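Local coordinates for protein D-alanyl-D-alanine carboxypeptidase (Vibrio cholerae, PDB 5TR7) that probably trims the terminal D-alanine from peptidoglycan precursor peptides as a penicillin-binding serine carboxypeptidase in cell-wall synthesis, at residues Leu120-Ala125 with Asn132-Asn137; Asp58-Ser63 with Val85-Leu90; Met77-Gly82 with Gly99-Val104; Lys9-Met14 with Lys241-Tyr246. One frame throughout, in Å; residues are numbered along the deposited sequence.

Contacts 1, 2 and 3 belong to the mostly helical part of the fold, whereas contact 4 joins strand 10-15 of the five-stranded sheet to helix 233-251. Contacts 2 and 3 are neighbours, with centres about 9 Å apart, and touch through Ile-62 and Gly-82. Their segments alternate along the chain, which interlocks strands 59-61 and 84-86, the loop between them and helices 87-95 and 100-111. Contact 1 follows in sequence on helix 114-127, its centre about 21 Å from that of contact 3. Contact 4 lies about 36 Å from contact 2, centre to centre, and its segments enclose the other three in sequence, so the two ends of the modelled chain meet at the sheet.

Contact 1 of 4, residues Leu120-Ala125 with Asn132-Asn137; sequences LMNAWA and NSHFTN
Asn-122 of helix 114-127 reaches across to the extended chain at His-134 and Phe-135 and pairs with its backbone. From CB the side chain turns so that CG lies beside its own backbone N (chi1 -66°), which aims the amide at the loop. CG passes 3.8 Å from CD2 of His-134, whose imidazole plane is only 6° from that of the amide. OD1 accepts the N-H of Phe-135 at 2.8 Å from N, in the carbonyl plane and on a lone pair; the bond is nearly straight. ND2 donates to Phe-135 O at 3.1 Å. Asparagine suits this place because one short amide answers both the N-H and the C=O of a single residue, fastening the loop back onto the helix it has just left.

CB of Ala-125 meets the Phe-135 ring edge in plane, 4.0 Å from CE2, and the small alanine lets the ring come close. The flexible Met-121 bends so that CE packs 4.0 Å from Phe-135 CB and 3.4 Å from Asn-137 O. Its side chain is about 8 Å from that of Lys-38, a predicted active-site residue. Met-121 and Ala-125 also touch helix 37-50, so they pack against the loop and that helix together, while Leu-146, before helix 150-163, adds to Phe-135.

Contact 2 of 4, residues Asp58-Ser63 with Val85-Leu90; sequences DDVVIS and VKVSDL
Val-60 meets Val-85, Val-87 and Leu-90, pointing its isopropyl group to the same side of a short two-stranded ribbon as Val-85. Its CG1 stands anti to the backbone N (chi1 -174°), which puts CG2 toward the start of the helix. There CG2 touches CG2 of Val-87 at 3.6 Å, methyl against methyl, as the two side chains cross obliquely. CD1 of Leu-90, one turn further on, comes against CB of Val-60 at 3.6 Å. At the other end Ile-62 swings its long branch back, so that CD1 lies 3.8 Å from CG2 of Val-85. Branched residues suit the strands and give compact, rigid surfaces, while the longer Ile-62 and Leu-90 can reach across.

On the other face Asp-59 and Lys-86 slant across each other: OD1 of Asp-59 nears CG of Lys-86, but its carboxylate and the amine are 6.0 Å apart (OD1 to NZ), and the amine bonds instead to Asn-57. Backbone bonds join Val-60 and Val-85 as an antiparallel hydrogen-bonded pair, with Val-60 N 2.7 Å from Val-85 O. Asp-58 O then takes the N-H of Val-87, at the first turn of the helix that follows its N-cap, Lys-86.

Helix 100-111 lies against the apolar face, with Ala-105 on Ile-62, Met-106 on Leu-90 and His-109 on both Val-60 and Val-87, and Tyr-178 of strand 175-178 touches Val-85.

Contact 3 of 4, residues Met77-Gly82 with Gly99-Val104; sequences MFVEVG and GNDACV
The carboxylate of Asp-101 gathers three consecutive backbone N-H groups, those of Met-77, Phe-78 and Val-79, and this is the tight part of the contact. OD1 takes Met-77 N at 2.8 Å on its syn lone pair, in an almost straight bond (177°). OD2 receives two donors: Phe-78 N at 2.8 Å, also on the syn side but clearly bent, and Val-79 N at 3.0 Å, nearly in line with the C-O bond. OD1 has a further donor in Ala-102 N, which approaches from above the carboxylate plane. With CG lodged between its backbone N and carbonyl carbon (chi1 53°), Asp-101 turns its group toward the loop while keeping it by the first helical turn. Four bonds grip this buried group and fix its rotation; they and the helix start would probably stabilise its negative charge. Aspartate fits because both oxygens can accept at once.

Beside it, Met-77 extends its unbranched chain so that SD rests 3.9 Å from CB of Ala-102, a small residue that lets the sulfur approach.

The other side is looser. Phe-78 directs its CB away from the helix, its ring reaching strand 181-184, and beyond Val-79 the chain departs, with Glu-80 and Gly-82 exposed.

Gly-99 and Asn-100, with Ser-98 before them, form the SxN motif of penicillin-binding proteins. Asn-100 OD1 bonds to Lys-38 NZ, and Ser-98 and Lys-38 are predicted active-site residues, so Asp-101 ties the loop to the helix whose first residue completes the motif.

Contact 4 of 4, residues Lys9-Met14 with Lys241-Tyr246; sequences KGYVLM and KKLLSY
Leu-243 on helix 233-251 fits between Tyr-11 and Leu-13, alternate residues of strand 10-15 whose CB atoms lie on the same sheet face. The contact is chiefly apolar. CG of Leu-243 sits 4.0 Å from CB of Leu-13. Of its two methyls, CD2 rests on Tyr-11, 3.8 Å from CD1 of that residue, while CD1 lies between CD2 of Leu-13, at 4.0 Å, and the tyrosine ring. Leucine suits both positions, since a branched tip can touch two neighbours at once. Leu-13, with CG anti to the backbone N (chi1 170°), stretches out to the helix, where its CD2 also packs close to the backbone, 3.2 Å from Leu-243 O.

Aromatic contacts frame this leucine pair. CD2 of Leu-13 approaches the ring of Tyr-246 at its edge, in plane, 4.0 Å from CD2 of that tyrosine. CB and CD1 of Tyr-11 border CD2 of Leu-243, the ring standing oblique to it.

Polar interactions lie to the side. Within the helix, Ser-245 OG donates to Lys-241 O at 3.0 Å, from above the carbonyl plane, and the same oxygen takes the backbone N-H of Ser-245. The amine of Lys-241 makes a salt bridge to Asp-192. The strand is held by its sheet neighbours, and Lys-9 and Gly-10, both facing Met-228, form a classic beta bulge.

The axes of strand and helix segments approach to 9.2 Å, their N-to-C directions 32° apart, so the two run roughly the same way. With helix 150-163 covering Val-12 and Met-14 on the opposite face, this is the layered sheet between helices of the penicillin-binding protein and serine beta-lactamase fold.

Contact 1 of 4, residues Leu120-Ala125 with Asn132-Asn137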
loop_
_atom_site.group_PDB
_atom_site.type_symbol
_atom_site.label_atom_id
_atom_site.label_comp_id
_atom_site.label_asym_id
_atom_site.label_seq_id
_atom_site.Cartn_x
_atom_site.Cartn_y
_atom_site.Cartn_z
ATOM N N LEU A 120 16.517 3.321 -2.521
ATOM C CA LEU A 120 15.618 4.488 -2.558
ATOM C C LEU A 120 14.426 4.309 -1.579
ATOM O O LEU A 120 14.038 5.278 -0.904
ATOM C CB LEU A 120 14.996 4.712 -3.917
ATOM C CG LEU A 120 15.979 4.919 -5.062
ATOM C CD1 LEU A 120 15.115 4.953 -6.316
ATOM C CD2 LEU A 120 16.840 6.172 -4.892
ATOM N N MET A 121 13.865 3.094 -1.483
ATOM C CA MET A 121 12.757 2.882 -0.573
ATOM C C MET A 121 13.120 3.266 0.845
ATOM O O MET A 121 12.386 3.997 1.481
ATOM C CB MET A 121 12.239 1.429 -0.562
ATOM C CG MET A 121 11.677 0.885 -1.868
ATOM S SD MET A 121 11.395 -0.911 -1.873
ATOM C CE MET A 121 9.908 -1.046 -0.910
ATOM N N ASN A 122 14.236 2.783 1.358
ATOM C CA ASN A 122 14.661 3.115 2.731
ATOM C C ASN A 122 15.077 4.546 2.888
ATOM O O ASN A 122 14.952 5.100 3.985
ATOM C CB ASN A 122 15.798 2.180 3.210
ATOM C CG ASN A 122 15.324 0.723 3.344
ATOM O OD1 ASN A 122 14.279 0.436 3.975
ATOM N ND2 ASN A 122 16.050 -0.206 2.703
ATOM N N ALA A 123 15.639 5.161 1.862
ATOM C CA ALA A 123 16.006 6.585 2.004
ATOM C C ALA A 123 14.695 7.381 2.117
ATOM O O ALA A 123 14.554 8.262 2.965
ATOM C CB ALA A 123 16.827 7.082 0.829
ATOM N N TRP A 124 13.690 7.034 1.315
ATOM C CA TRP A 124 12.406 7.753 1.466
ATOM C C TRP A 124 11.729 7.477 2.803
ATOM O O TRP A 124 11.188 8.396 3.437
ATOM C CB TRP A 124 11.440 7.494 0.346
ATOM C CG TRP A 124 11.724 8.310 -0.882
ATOM C CD1 TRP A 124 12.288 7.871 -2.038
ATOM C CD2 TRP A 124 11.457 9.713 -1.073
ATOM N NE1 TRP A 124 12.412 8.899 -2.911
ATOM C CE2 TRP A 124 11.850 10.029 -2.375
ATOM C CE3 TRP A 124 10.910 10.728 -0.270
ATOM C CZ2 TRP A 124 11.755 11.343 -2.899
ATOM C CZ3 TRP A 124 10.792 12.031 -0.809
ATOM C CH2 TRP A 124 11.214 12.303 -2.099
ATOM N N ALA A 125 11.792 6.237 3.258
ATOM C CA ALA A 125 11.176 5.861 4.530
ATOM C C ALA A 125 11.790 6.711 5.641
ATOM O O ALA A 125 11.103 7.266 6.517
ATOM C CB ALA A 125 11.425 4.385 4.808
ATOM N N ASN A 132 10.926 3.059 12.401
ATOM C CA ASN A 132 10.867 1.650 12.751
ATOM C C ASN A 132 10.482 0.777 11.563
ATOM O O ASN A 132 9.808 -0.233 11.698
ATOM C CB ASN A 132 9.904 1.463 13.914
ATOM C CG ASN A 132 10.450 1.991 15.228
ATOM O OD1 ASN A 132 11.633 1.968 15.509
ATOM N ND2 ASN A 132 9.549 2.387 16.070
ATOM N N SER A 133 10.956 1.166 10.394
ATOM C CA SER A 133 10.695 0.430 9.188
ATOM C C SER A 133 11.956 0.143 8.405
ATOM O O SER A 133 12.867 0.949 8.404
ATOM C CB SER A 133 9.727 1.230 8.303
ATOM O OG SER A 133 8.478 1.447 8.973
ATOM N N HIS A 134 12.024 -1.016 7.777
ATOM C CA HIS A 134 13.139 -1.324 6.912
ATOM C C HIS A 134 12.665 -2.286 5.820
ATOM O O HIS A 134 12.028 -3.279 6.094
ATOM C CB HIS A 134 14.315 -1.916 7.668
ATOM C CG HIS A 134 15.542 -2.061 6.830
ATOM N ND1 HIS A 134 15.918 -3.246 6.247
ATOM C CD2 HIS A 134 16.447 -1.140 6.439
ATOM C CE1 HIS A 134 17.016 -3.048 5.538
ATOM N NE2 HIS A 134 17.364 -1.780 5.649
ATOM N N PHE A 135 13.004 -1.985 4.587
ATOM C CA PHE A 135 12.623 -2.809 3.468
ATOM C C PHE A 135 13.795 -3.562 2.843
ATOM O O PHE A 135 14.932 -3.046 2.813
ATOM C CB PHE A 135 11.913 -1.931 2.442
ATOM C CG PHE A 135 10.743 -1.174 3.026
ATOM C CD1 PHE A 135 9.532 -1.782 3.228
ATOM C CD2 PHE A 135 10.884 0.148 3.426
ATOM C CE1 PHE A 135 8.456 -1.089 3.780
ATOM C CE2 PHE A 135 9.831 0.857 3.926
ATOM C CZ PHE A 135 8.594 0.251 4.115
ATOM N N THR A 136 13.518 -4.786 2.367
ATOM C CA THR A 136 14.502 -5.626 1.679
ATOM C C THR A 136 14.134 -5.935 0.231
ATOM O O THR A 136 14.927 -6.484 -0.504
ATOM C CB THR A 136 14.733 -6.941 2.417
ATOM O OG1 THR A 136 13.476 -7.634 2.535
ATOM C CG2 THR A 136 15.356 -6.651 3.801
ATOM N N ASN A 137 12.938 -5.617 -0.200
ATOM C CA ASN A 137 12.564 -5.863 -1.558
ATOM C C ASN A 137 11.396 -4.922 -1.918
ATOM O O ASN A 137 10.843 -4.282 -1.034
ATOM C CB ASN A 137 12.196 -7.341 -1.692
ATOM C CG ASN A 137 10.983 -7.687 -0.903
ATOM O OD1 ASN A 137 9.949 -7.012 -0.972
ATOM N ND2 ASN A 137 11.082 -8.751 -0.162
#

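Contact 2 of 4, residues Asp58-Ser63 with Val85-Leu90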
loop_
_atom_site.group_PDB
_atom_site.type_symbol
_atom_site.label_atom_id
_atom_site.label_comp_id
_atom_site.label_asym_id
_atom_site.label_seq_id
_atom_site.Cartn_x
_atom_site.Cartn_y
_atom_site.Cartn_z
ATOM N N ASP A 58 6.368 5.338 -20.932
ATOM C CA ASP A 58 7.529 4.480 -21.247
ATOM C C ASP A 58 7.141 3.042 -21.323
ATOM O O ASP A 58 6.240 2.581 -20.599
ATOM C CB ASP A 58 8.601 4.472 -20.124
ATOM C CG ASP A 58 9.197 5.805 -19.855
ATOM O OD1 ASP A 58 9.264 6.615 -20.805
ATOM O OD2 ASP A 58 9.601 6.040 -18.683
ATOM N N ASP A 59 7.855 2.331 -22.178
ATOM C CA ASP A 59 7.717 0.925 -22.368
ATOM C C ASP A 59 8.746 0.303 -21.438
ATOM O O ASP A 59 9.918 0.578 -21.516
ATOM C CB ASP A 59 8.043 0.580 -23.817
ATOM C CG ASP A 59 7.094 1.215 -24.780
ATOM O OD1 ASP A 59 5.876 1.066 -24.655
ATOM O OD2 ASP A 59 7.563 1.866 -25.686
ATOM N N VAL A 60 8.310 -0.550 -20.557
ATOM C CA VAL A 60 9.216 -1.154 -19.641
ATOM C C VAL A 60 9.521 -2.564 -20.023
ATOM O O VAL A 60 8.612 -3.351 -20.248
ATOM C CB VAL A 60 8.603 -1.192 -18.214
ATOM C CG1 VAL A 60 9.639 -1.713 -17.227
ATOM C CG2 VAL A 60 8.148 0.197 -17.787
ATOM N N VAL A 61 10.801 -2.893 -20.017
ATOM C CA VAL A 61 11.281 -4.238 -20.279
ATOM C C VAL A 61 10.916 -5.140 -19.092
ATOM O O VAL A 61 11.070 -4.770 -17.922
ATOM C CB VAL A 61 12.803 -4.276 -20.329
ATOM C CG1 VAL A 61 13.295 -5.697 -20.586
ATOM C CG2 VAL A 61 13.325 -3.348 -21.412
ATOM N N ILE A 62 10.427 -6.331 -19.394
ATOM C CA ILE A 62 10.105 -7.274 -18.381
ATOM C C ILE A 62 11.251 -8.265 -18.380
ATOM O O ILE A 62 11.440 -8.968 -19.344
ATOM C CB ILE A 62 8.788 -7.977 -18.697
ATOM C CG1 ILE A 62 7.681 -6.962 -18.932
ATOM C CG2 ILE A 62 8.489 -8.987 -17.618
ATOM C CD1 ILE A 62 7.478 -5.956 -17.794
ATOM N N SER A 63 12.016 -8.307 -17.298
ATOM C CA SER A 63 13.203 -9.208 -17.211
ATOM C C SER A 63 12.811 -10.558 -16.612
ATOM O O SER A 63 11.645 -10.772 -16.189
ATOM C CB SER A 63 14.244 -8.629 -16.280
ATOM O OG SER A 63 13.811 -8.781 -14.915
ATOM N N VAL A 85 5.796 -3.486 -21.240
ATOM C CA VAL A 85 4.536 -3.046 -20.660
ATOM C C VAL A 85 4.719 -1.555 -20.331
ATOM O O VAL A 85 5.788 -1.130 -19.926
ATOM C CB VAL A 85 4.217 -3.789 -19.343
ATOM C CG1 VAL A 85 2.885 -3.332 -18.780
ATOM C CG2 VAL A 85 4.216 -5.297 -19.545
ATOM N N LYS A 86 3.658 -0.778 -20.480
ATOM C CA LYS A 86 3.700 0.625 -20.124
ATOM C C LYS A 86 3.754 0.850 -18.613
ATOM O O LYS A 86 3.235 0.058 -17.840
ATOM C CB LYS A 86 2.518 1.342 -20.721
ATOM C CG LYS A 86 2.689 1.276 -22.247
ATOM C CD LYS A 86 1.814 2.191 -23.030
ATOM C CE LYS A 86 1.987 3.666 -22.593
ATOM N NZ LYS A 86 1.344 4.774 -23.392
ATOM N N VAL A 87 4.432 1.925 -18.210
ATOM C CA VAL A 87 4.557 2.337 -16.800
ATOM C C VAL A 87 3.190 2.490 -16.146
ATOM O O VAL A 87 2.988 1.946 -15.102
ATOM C CB VAL A 87 5.347 3.652 -16.642
ATOM C CG1 VAL A 87 5.146 4.285 -15.278
ATOM C CG2 VAL A 87 6.815 3.401 -16.879
ATOM N N SER A 88 2.248 3.169 -16.776
ATOM C CA SER A 88 0.920 3.286 -16.150
ATOM C C SER A 88 0.250 1.963 -15.868
ATOM O O SER A 88 -0.354 1.800 -14.854
ATOM C CB SER A 88 -0.026 4.183 -16.939
ATOM O OG SER A 88 -0.287 3.631 -18.173
ATOM N N ASP A 89 0.466 0.980 -16.718
ATOM C CA ASP A 89 -0.126 -0.314 -16.606
ATOM C C ASP A 89 0.560 -1.094 -15.487
ATOM O O ASP A 89 -0.118 -1.731 -14.665
ATOM C CB ASP A 89 -0.067 -1.036 -17.934
ATOM C CG ASP A 89 -0.975 -0.450 -18.960
ATOM O OD1 ASP A 89 -2.160 -0.222 -18.599
ATOM O OD2 ASP A 89 -0.547 -0.319 -20.151
ATOM N N LEU A 90 1.885 -1.058 -15.431
ATOM C CA LEU A 90 2.564 -1.728 -14.336
ATOM C C LEU A 90 2.137 -1.149 -12.961
ATOM O O LEU A 90 1.993 -1.877 -11.958
ATOM C CB LEU A 90 4.093 -1.620 -14.492
ATOM C CG LEU A 90 4.711 -2.536 -15.566
ATOM C CD1 LEU A 90 6.218 -2.227 -15.688
ATOM C CD2 LEU A 90 4.510 -4.031 -15.294
#

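Contact 3 of 4, residues Met77-Gly82 with Gly99-Val104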
loop_
_atom_site.group_PDB
_atom_site.type_symbol
_atom_site.label_atom_id
_atom_site.label_comp_id
_atom_site.label_asym_id
_atom_site.label_seq_id
_atom_site.Cartn_x
_atom_site.Cartn_y
_atom_site.Cartn_z
ATOM N N MET A 77 0.319 -9.631 -11.939
ATOM C CA MET A 77 -0.300 -8.909 -13.046
ATOM C C MET A 77 -0.319 -9.802 -14.303
ATOM O O MET A 77 -1.124 -9.608 -15.240
ATOM C CB MET A 77 0.502 -7.653 -13.324
ATOM C CG MET A 77 0.009 -6.832 -14.543
ATOM S SD MET A 77 0.917 -5.303 -14.574
ATOM C CE MET A 77 0.321 -4.705 -16.166
ATOM N N PHE A 78 0.572 -10.799 -14.282
ATOM C CA PHE A 78 0.777 -11.771 -15.347
ATOM C C PHE A 78 1.602 -11.240 -16.494
ATOM O O PHE A 78 1.231 -11.321 -17.649
ATOM C CB PHE A 78 -0.499 -12.457 -15.795
ATOM C CG PHE A 78 -1.073 -13.319 -14.724
ATOM C CD1 PHE A 78 -0.503 -14.550 -14.447
ATOM C CD2 PHE A 78 -2.101 -12.871 -13.958
ATOM C CE1 PHE A 78 -0.975 -15.336 -13.437
ATOM C CE2 PHE A 78 -2.604 -13.674 -12.935
ATOM C CZ PHE A 78 -2.041 -14.912 -12.688
ATOM N N VAL A 79 2.752 -10.713 -16.113
ATOM C CA VAL A 79 3.651 -10.116 -17.047
ATOM C C VAL A 79 4.632 -11.152 -17.600
ATOM O O VAL A 79 5.077 -12.041 -16.867
ATOM C CB VAL A 79 4.226 -8.908 -16.267
ATOM C CG1 VAL A 79 5.701 -8.710 -16.368
ATOM C CG2 VAL A 79 3.367 -7.684 -16.556
ATOM N N GLU A 80 4.940 -11.045 -18.888
ATOM C CA GLU A 80 5.890 -11.967 -19.570
ATOM C C GLU A 80 7.267 -11.438 -19.969
ATOM O O GLU A 80 7.392 -10.394 -20.581
ATOM C CB GLU A 80 5.276 -12.534 -20.826
ATOM C CG GLU A 80 4.010 -13.361 -20.559
ATOM C CD GLU A 80 3.641 -14.262 -21.717
ATOM O OE1 GLU A 80 4.572 -14.968 -22.154
ATOM O OE2 GLU A 80 2.455 -14.282 -22.151
ATOM N N VAL A 81 8.280 -12.246 -19.704
ATOM C CA VAL A 81 9.671 -11.876 -20.021
ATOM C C VAL A 81 9.820 -11.595 -21.507
ATOM O O VAL A 81 9.166 -12.198 -22.330
ATOM C CB VAL A 81 10.650 -12.996 -19.615
ATOM C CG1 VAL A 81 12.116 -12.584 -19.796
ATOM C CG2 VAL A 81 10.397 -13.357 -18.177
ATOM N N GLY A 82 10.672 -10.640 -21.836
ATOM C CA GLY A 82 10.917 -10.248 -23.221
ATOM C C GLY A 82 9.864 -9.381 -23.888
ATOM O O GLY A 82 9.985 -9.064 -25.059
ATOM N N GLY A 99 0.240 -6.894 -7.779
ATOM C CA GLY A 99 1.090 -7.852 -8.502
ATOM C C GLY A 99 2.574 -7.758 -8.159
ATOM O O GLY A 99 3.182 -6.727 -8.350
ATOM N N ASN A 100 3.140 -8.813 -7.601
ATOM C CA ASN A 100 4.548 -8.828 -7.247
ATOM C C ASN A 100 5.489 -8.704 -8.447
ATOM O O ASN A 100 6.590 -8.136 -8.323
ATOM C CB ASN A 100 4.898 -10.129 -6.533
ATOM C CG ASN A 100 4.246 -10.281 -5.194
ATOM O OD1 ASN A 100 3.807 -9.338 -4.586
ATOM N ND2 ASN A 100 4.186 -11.492 -4.744
ATOM N N ASP A 101 5.080 -9.333 -9.570
ATOM C CA ASP A 101 5.831 -9.280 -10.823
ATOM C C ASP A 101 6.005 -7.819 -11.278
ATOM O O ASP A 101 7.149 -7.340 -11.571
ATOM C CB ASP A 101 5.236 -10.217 -11.900
ATOM C CG ASP A 101 3.695 -9.992 -12.169
ATOM O OD1 ASP A 101 3.040 -9.293 -11.360
ATOM O OD2 ASP A 101 3.147 -10.541 -13.190
ATOM N N ALA A 102 4.902 -7.075 -11.253
ATOM C CA ALA A 102 4.935 -5.673 -11.671
ATOM C C ALA A 102 5.827 -4.825 -10.744
ATOM O O ALA A 102 6.398 -3.834 -11.188
ATOM C CB ALA A 102 3.542 -5.083 -11.693
ATOM N N CYS A 103 5.896 -5.208 -9.463
ATOM C CA CYS A 103 6.754 -4.490 -8.499
ATOM C C CYS A 103 8.194 -4.580 -8.905
ATOM O O CYS A 103 8.895 -3.563 -8.996
ATOM C CB CYS A 103 6.629 -5.022 -7.077
ATOM S SG CYS A 103 5.084 -4.615 -6.269
ATOM N N VAL A 104 8.616 -5.787 -9.223
ATOM C CA VAL A 104 10.008 -5.980 -9.620
ATOM C C VAL A 104 10.329 -5.293 -10.930
ATOM O O VAL A 104 11.421 -4.735 -11.059
ATOM C CB VAL A 104 10.382 -7.449 -9.691
ATOM C CG1 VAL A 104 11.828 -7.599 -10.170
ATOM C CG2 VAL A 104 10.212 -8.082 -8.329
#

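Contact 4 of 4, residues Lys9-Met14 with Lys241-Tyr246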
loop_
_atom_site.group_PDB
_atom_site.type_symbol
_atom_site.label_atom_id
_atom_site.label_comp_id
_atom_site.label_asym_id
_atom_site.label_seq_id
_atom_site.Cartn_x
_atom_site.Cartn_y
_atom_site.Cartn_z
ATOM N N LYS A 9 -4.630 -7.210 15.817
ATOM C CA LYS A 9 -3.413 -7.306 16.626
ATOM C C LYS A 9 -2.752 -5.929 16.879
ATOM O O LYS A 9 -2.162 -5.702 17.928
ATOM C CB LYS A 9 -2.476 -8.287 15.966
ATOM C CG LYS A 9 -1.231 -8.675 16.758
ATOM C CD LYS A 9 -0.257 -9.363 15.819
ATOM C CE LYS A 9 1.050 -9.775 16.460
ATOM N NZ LYS A 9 1.953 -10.251 15.367
ATOM N N GLY A 10 -2.883 -5.010 15.941
ATOM C CA GLY A 10 -2.377 -3.660 16.106
ATOM C C GLY A 10 -3.145 -2.670 15.235
ATOM O O GLY A 10 -3.608 -3.032 14.175
ATOM N N TYR A 11 -3.301 -1.436 15.679
ATOM C CA TYR A 11 -3.933 -0.443 14.830
ATOM C C TYR A 11 -3.554 0.934 15.218
ATOM O O TYR A 11 -3.006 1.166 16.305
ATOM C CB TYR A 11 -5.459 -0.564 14.868
ATOM C CG TYR A 11 -6.101 -0.305 16.233
ATOM C CD1 TYR A 11 -6.419 0.987 16.652
ATOM C CD2 TYR A 11 -6.419 -1.353 17.093
ATOM C CE1 TYR A 11 -7.040 1.216 17.874
ATOM C CE2 TYR A 11 -7.038 -1.129 18.309
ATOM C CZ TYR A 11 -7.354 0.158 18.682
ATOM O OH TYR A 11 -7.973 0.398 19.882
ATOM N N VAL A 12 -3.795 1.837 14.272
ATOM C CA VAL A 12 -3.609 3.254 14.509
ATOM C C VAL A 12 -4.628 4.021 13.730
ATOM O O VAL A 12 -4.988 3.629 12.629
ATOM C CB VAL A 12 -2.183 3.755 14.269
ATOM C CG1 VAL A 12 -1.748 3.521 12.868
ATOM C CG2 VAL A 12 -2.118 5.247 14.559
ATOM N N LEU A 13 -5.126 5.095 14.305
ATOM C CA LEU A 13 -6.066 5.943 13.634
ATOM C C LEU A 13 -5.447 7.296 13.713
ATOM O O LEU A 13 -5.145 7.753 14.766
ATOM C CB LEU A 13 -7.398 5.927 14.338
ATOM C CG LEU A 13 -8.410 6.948 13.869
ATOM C CD1 LEU A 13 -8.565 6.896 12.381
ATOM C CD2 LEU A 13 -9.737 6.730 14.545
ATOM N N MET A 14 -5.271 7.945 12.589
ATOM C CA MET A 14 -4.605 9.231 12.546
ATOM C C MET A 14 -5.375 10.267 11.796
ATOM O O MET A 14 -5.950 9.989 10.748
ATOM C CB MET A 14 -3.245 9.029 11.870
ATOM C CG MET A 14 -2.452 10.284 11.572
ATOM S SD MET A 14 -0.929 9.940 10.683
ATOM C CE MET A 14 0.093 9.364 12.032
ATOM N N LYS A 241 -13.953 0.193 9.327
ATOM C CA LYS A 241 -15.119 1.092 9.265
ATOM C C LYS A 241 -15.397 1.619 10.673
ATOM O O LYS A 241 -15.601 2.821 10.819
ATOM C CB LYS A 241 -16.371 0.436 8.624
ATOM C CG LYS A 241 -17.446 1.395 8.289
ATOM C CD LYS A 241 -18.744 0.776 7.764
ATOM C CE LYS A 241 -19.640 1.894 7.184
ATOM N NZ LYS A 241 -20.919 1.393 6.613
ATOM N N LYS A 242 -15.285 0.768 11.714
ATOM C CA LYS A 242 -15.545 1.227 13.095
ATOM C C LYS A 242 -14.502 2.247 13.468
ATOM O O LYS A 242 -14.820 3.283 14.004
ATOM C CB LYS A 242 -15.449 0.141 14.165
ATOM C CG LYS A 242 -16.543 -0.869 14.182
ATOM C CD LYS A 242 -16.192 -2.073 15.072
ATOM C CE LYS A 242 -17.264 -3.124 14.824
ATOM N NZ LYS A 242 -16.831 -4.489 15.225
ATOM N N LEU A 243 -13.261 1.923 13.211
ATOM C CA LEU A 243 -12.193 2.806 13.553
ATOM C C LEU A 243 -12.416 4.139 12.917
ATOM O O LEU A 243 -12.321 5.128 13.562
ATOM C CB LEU A 243 -10.879 2.210 13.114
ATOM C CG LEU A 243 -9.632 2.667 13.824
ATOM C CD1 LEU A 243 -9.828 2.787 15.312
ATOM C CD2 LEU A 243 -8.495 1.740 13.503
ATOM N N LEU A 244 -12.737 4.153 11.642
ATOM C CA LEU A 244 -12.949 5.412 10.918
ATOM C C LEU A 244 -14.167 6.182 11.435
ATOM O O LEU A 244 -14.074 7.400 11.620
ATOM C CB LEU A 244 -13.073 5.184 9.408
ATOM C CG LEU A 244 -11.808 4.771 8.673
ATOM C CD1 LEU A 244 -12.145 4.177 7.308
ATOM C CD2 LEU A 244 -10.833 5.908 8.504
ATOM N N SER A 245 -15.306 5.518 11.650
ATOM C CA SER A 245 -16.502 6.215 12.159
ATOM C C SER A 245 -16.228 6.869 13.488
ATOM O O SER A 245 -16.698 7.972 13.740
ATOM C CB SER A 245 -17.689 5.282 12.354
ATOM O OG SER A 245 -17.947 4.670 11.142
ATOM N N TYR A 246 -15.495 6.178 14.349
ATOM C CA TYR A 246 -15.140 6.750 15.624
ATOM C C TYR A 246 -14.350 8.060 15.404
ATOM O O TYR A 246 -14.595 9.053 16.029
ATOM C CB TYR A 246 -14.290 5.746 16.423
ATOM C CG TYR A 246 -13.606 6.355 17.611
ATOM C CD1 TYR A 246 -14.324 6.618 18.806
ATOM C CD2 TYR A 246 -12.284 6.668 17.564
ATOM C CE1 TYR A 246 -13.715 7.209 19.923
ATOM C CE2 TYR A 246 -11.625 7.215 18.680
ATOM C CZ TYR A 246 -12.343 7.517 19.832
ATOM O OH TYR A 246 -11.648 8.078 20.867
#